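Local structure of type I modular polyketide synthase (Streptomyces albus subsp. albus, 6IYT) at residues 354-357 / 358-362; 381-385 / 386-390. The protein probably loads an extender unit, likely ethylmalonyl, from coenzyme A onto the assembly line, through the acyltransferase domain of a module of salinomycin synthase. One frame throughout, in Å; residues are numbered along the deposited sequence.

Interaction 1 of 2, residues 354-357 / 358-362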
# COMPACT_ATOMS: atom_id res chain seq x y z
N GLU A 354 4.35 15.80 13.11
CA GLU A 354 3.35 16.87 13.00
C GLU A 354 2.26 16.48 12.02
O GLU A 354 2.49 15.68 11.10
CB GLU A 354 3.99 18.15 12.53
CG GLU A 354 5.17 18.59 13.37
CD GLU A 354 4.79 19.58 14.43
OE1 GLU A 354 5.64 20.45 14.75
OE2 GLU A 354 3.69 19.45 15.02
N VAL A 355 1.13 17.16 12.14
CA VAL A 355 0.15 17.16 11.09
C VAL A 355 0.39 18.33 10.16
O VAL A 355 0.39 19.48 10.59
CB VAL A 355 -1.29 17.17 11.66
CG1 VAL A 355 -1.50 18.37 12.53
CG2 VAL A 355 -2.30 17.14 10.52
N LEU A 356 0.73 18.02 8.92
CA LEU A 356 1.19 19.00 7.97
C LEU A 356 0.15 19.31 6.92
O LEU A 356 -0.62 18.42 6.53
CB LEU A 356 2.47 18.50 7.29
CG LEU A 356 3.65 18.23 8.21
CD1 LEU A 356 4.83 17.72 7.39
CD2 LEU A 356 4.04 19.48 8.99
N SER A 357 0.15 20.55 6.42
CA SER A 357 -0.77 20.93 5.36
C SER A 357 -0.25 20.41 4.04
O SER A 357 -1.03 20.16 3.10
CB SER A 357 -0.88 22.46 5.28
OG SER A 357 0.38 23.06 4.97
N GLY A 358 1.07 20.39 3.94
CA GLY A 358 1.75 20.12 2.67
C GLY A 358 2.66 21.26 2.23
O GLY A 358 3.68 21.02 1.56
N ALA A 359 2.38 22.46 2.70
CA ALA A 359 3.15 23.65 2.28
C ALA A 359 4.56 23.62 2.85
O ALA A 359 5.44 24.40 2.41
CB ALA A 359 2.44 24.91 2.71
N GLU A 360 4.78 22.75 3.83
CA GLU A 360 6.04 22.67 4.61
C GLU A 360 7.11 21.79 3.91
O GLU A 360 8.25 21.70 4.40
CB GLU A 360 5.78 22.08 6.01
CG GLU A 360 4.64 22.70 6.80
CD GLU A 360 3.30 22.00 6.57
OE1 GLU A 360 2.40 22.14 7.41
OE2 GLU A 360 3.14 21.34 5.54
N LEU A 361 6.71 21.06 2.84
CA LEU A 361 7.53 19.99 2.26
C LEU A 361 8.58 20.51 1.28
O LEU A 361 8.58 20.15 0.11
CB LEU A 361 6.63 18.98 1.54
CG LEU A 361 5.95 17.87 2.31
CD1 LEU A 361 5.84 18.05 3.81
CD2 LEU A 361 4.64 17.43 1.66
N ASP A 362 9.44 21.40 1.77
CA ASP A 362 10.48 22.03 0.95
C ASP A 362 11.76 21.19 0.98
O ASP A 362 11.77 20.07 1.50
CB ASP A 362 10.76 23.47 1.47
CG ASP A 362 11.23 23.50 2.95
OD1 ASP A 362 11.60 22.44 3.51
OD2 ASP A 362 11.11 24.58 3.60
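The carboxylate of Glu360 reaches back over the bend in the chain and grips two successive backbone amides, those of Ser357 and Gly358. Glu360 OE1 accepts from Ser357 N at 2.9 Å along a nearly straight path (164° at the hydrogen). Glu360 OE2 takes Gly358 N at 2.8 Å, less directly at 149°. Each oxygen uses its syn lone pair, the one on the side of its twin, so the carboxylate meets the two N-H groups as a two-pronged acceptor and is held against rotation. A bend at chi2 (91°) curls the glutamate chain back to put it there. This is the tight, inner part of the contact. Leu356 closes it from the strand side: its CB lies 3.4 Å from Glu360 OE2, and its CD2 packs against the carboxylate as well. Leu356 CD1 meets Leu361 CD1 at 3.7 Å, and Leu361 also touches Leu347 and Ala225. The chain here leaves strand 355-356 through a type I beta turn, Gly358 to Leu361, closed by a bond from Leu361 N to Gly358 O, and goes on through an inverse gamma turn centred on Leu361 to Asp362, the N-cap of helix 363-371. Gly358 opens the turn at a positive phi at which a side chain would press against Ser357 O. Packing is sparser on the solvent side, where Ser357 OG accepts from Ala359 N at 3.1 Å and the exposed methyl of Ala359 lies against that hydroxyl.

Interaction 2 of 2, residues 381-385 / 386-390; sequences RALIA and DGFDV
Leu383 lays its CD2 methyl over one face of the Phe388 ring, in a CH-pi contact 4.0 Å from the ring centroid and 17° off the normal. The methyl is displaced toward the rim, on the side of Phe388 CD1 and CE1, and the two side chains pass at a slant. The same leucine also addresses the ring from a second direction: Leu383 O lies in the ring plane at its edge, 3.3 Å from Phe388 CD1. Phe388 CG stands anti to its own carbonyl carbon (chi1 -69°), a setting that carries the ring alongside the last helical turn, while the Phe388 side chain also packs on Lys120 and Val122 of strand 120-125 and on Ala208 of strand 208-211. The backbone brings the pair together through a Schellman motif. Gly387, at positive phi, ends helix 376-385, and two bonds, the inner one within the span of the outer, run from Gly387 N to Ile384 O (3.0 Å), the donor standing above the carbonyl plane, and from Phe388 N to Leu383 O (3.0 Å). Asp386 N bonds to Ala382 O at 2.9 Å, and the Asp386 carboxyl group folds back near that same oxygen, though its OD2 is taken by Tyr348. A water donates to both Ile384 O and Phe388 O, bridging the helix end to the first residue of strand 388-393. Ile384 O thus receives the Gly387 amide and a water proton, and Leu383 serves the junction twice, its carbonyl holding the Phe388 amide and its methyl the ring.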
# COMPACT_ATOMS: atom_id res chain seq x y z
N ARG A 381 -0.24 5.58 16.34
CA ARG A 381 -0.92 5.89 17.60
C ARG A 381 -1.72 7.20 17.50
O ARG A 381 -2.88 7.27 17.90
CB ARG A 381 0.09 5.99 18.73
CG ARG A 381 0.79 4.70 19.05
CD ARG A 381 1.75 4.87 20.21
NE ARG A 381 2.57 3.68 20.34
CZ ARG A 381 2.21 2.61 21.04
NH1 ARG A 381 2.95 1.51 21.00
NH2 ARG A 381 1.12 2.65 21.81
N ALA A 382 -1.11 8.22 16.93
CA ALA A 382 -1.73 9.49 16.85
C ALA A 382 -2.94 9.45 15.90
O ALA A 382 -4.00 10.05 16.19
CB ALA A 382 -0.73 10.52 16.40
N LEU A 383 -2.80 8.70 14.79
CA LEU A 383 -3.91 8.51 13.87
C LEU A 383 -5.10 7.82 14.56
O LEU A 383 -6.23 8.25 14.43
CB LEU A 383 -3.46 7.70 12.63
CG LEU A 383 -2.60 8.50 11.67
CD1 LEU A 383 -1.81 7.57 10.76
CD2 LEU A 383 -3.46 9.43 10.83
N ILE A 384 -4.83 6.76 15.31
CA ILE A 384 -5.88 6.06 16.00
C ILE A 384 -6.57 7.00 16.99
O ILE A 384 -7.81 7.06 17.07
CB ILE A 384 -5.33 4.84 16.72
CG1 ILE A 384 -4.90 3.79 15.68
CG2 ILE A 384 -6.40 4.25 17.63
CD1 ILE A 384 -4.19 2.62 16.27
N ALA A 385 -5.78 7.76 17.72
CA ALA A 385 -6.34 8.71 18.70
C ALA A 385 -7.16 9.81 18.02
O ALA A 385 -8.14 10.31 18.59
CB ALA A 385 -5.21 9.33 19.52
N ASP A 386 -6.82 10.12 16.76
CA ASP A 386 -7.52 11.14 15.98
C ASP A 386 -8.78 10.58 15.25
O ASP A 386 -9.35 11.24 14.39
CB ASP A 386 -6.56 11.78 14.95
CG ASP A 386 -5.59 12.82 15.59
OD1 ASP A 386 -5.73 13.07 16.81
OD2 ASP A 386 -4.70 13.36 14.87
N GLY A 387 -9.08 9.31 15.50
CA GLY A 387 -10.32 8.68 15.09
C GLY A 387 -10.22 7.96 13.75
O GLY A 387 -11.25 7.79 13.07
N PHE A 388 -8.99 7.63 13.34
CA PHE A 388 -8.76 6.78 12.13
C PHE A 388 -8.82 5.31 12.51
O PHE A 388 -8.15 4.87 13.43
CB PHE A 388 -7.40 7.11 11.47
CG PHE A 388 -7.34 8.45 10.82
CD1 PHE A 388 -7.18 9.60 11.56
CD2 PHE A 388 -7.54 8.58 9.44
CE1 PHE A 388 -7.13 10.84 10.95
CE2 PHE A 388 -7.50 9.79 8.83
CZ PHE A 388 -7.34 10.95 9.60
N ASP A 389 -9.67 4.54 11.83
CA ASP A 389 -9.61 3.09 11.98
C ASP A 389 -9.61 2.31 10.67
O ASP A 389 -9.73 1.10 10.69
CB ASP A 389 -10.75 2.57 12.92
CG ASP A 389 -12.14 2.76 12.33
OD1 ASP A 389 -12.26 3.35 11.22
OD2 ASP A 389 -13.14 2.41 13.03
N VAL A 390 -9.34 2.98 9.56
CA VAL A 390 -9.19 2.29 8.30
C VAL A 390 -7.87 2.77 7.72
O VAL A 390 -7.73 3.95 7.39
CB VAL A 390 -10.34 2.61 7.28
CG1 VAL A 390 -10.08 1.94 5.93
CG2 VAL A 390 -11.70 2.16 7.83
O HOH W 1 -9.48 5.13 15.79

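Interactions 1 and 2 follow one another along the chain: the turn at 354-362 leads into helix 363-371, and the chain then passes strand 374-375 and helix 376-385 to reach the junction at 381-390. Their centres are 19 Å apart, and the nearest atoms come within about 6 Å without touching. Strand 347-348, the antiparallel partner of 355-356, links them in space, since Tyr348 touches Val355 of interaction 1 and bonds Asp386 of interaction 2. Strand 388-393 lies in the parallel sheet beside 120-125; strand 208-211 of that sheet leads to a GxSxG pattern at Gly211, Ser213 and Gly215, consistent with a nucleophile elbow.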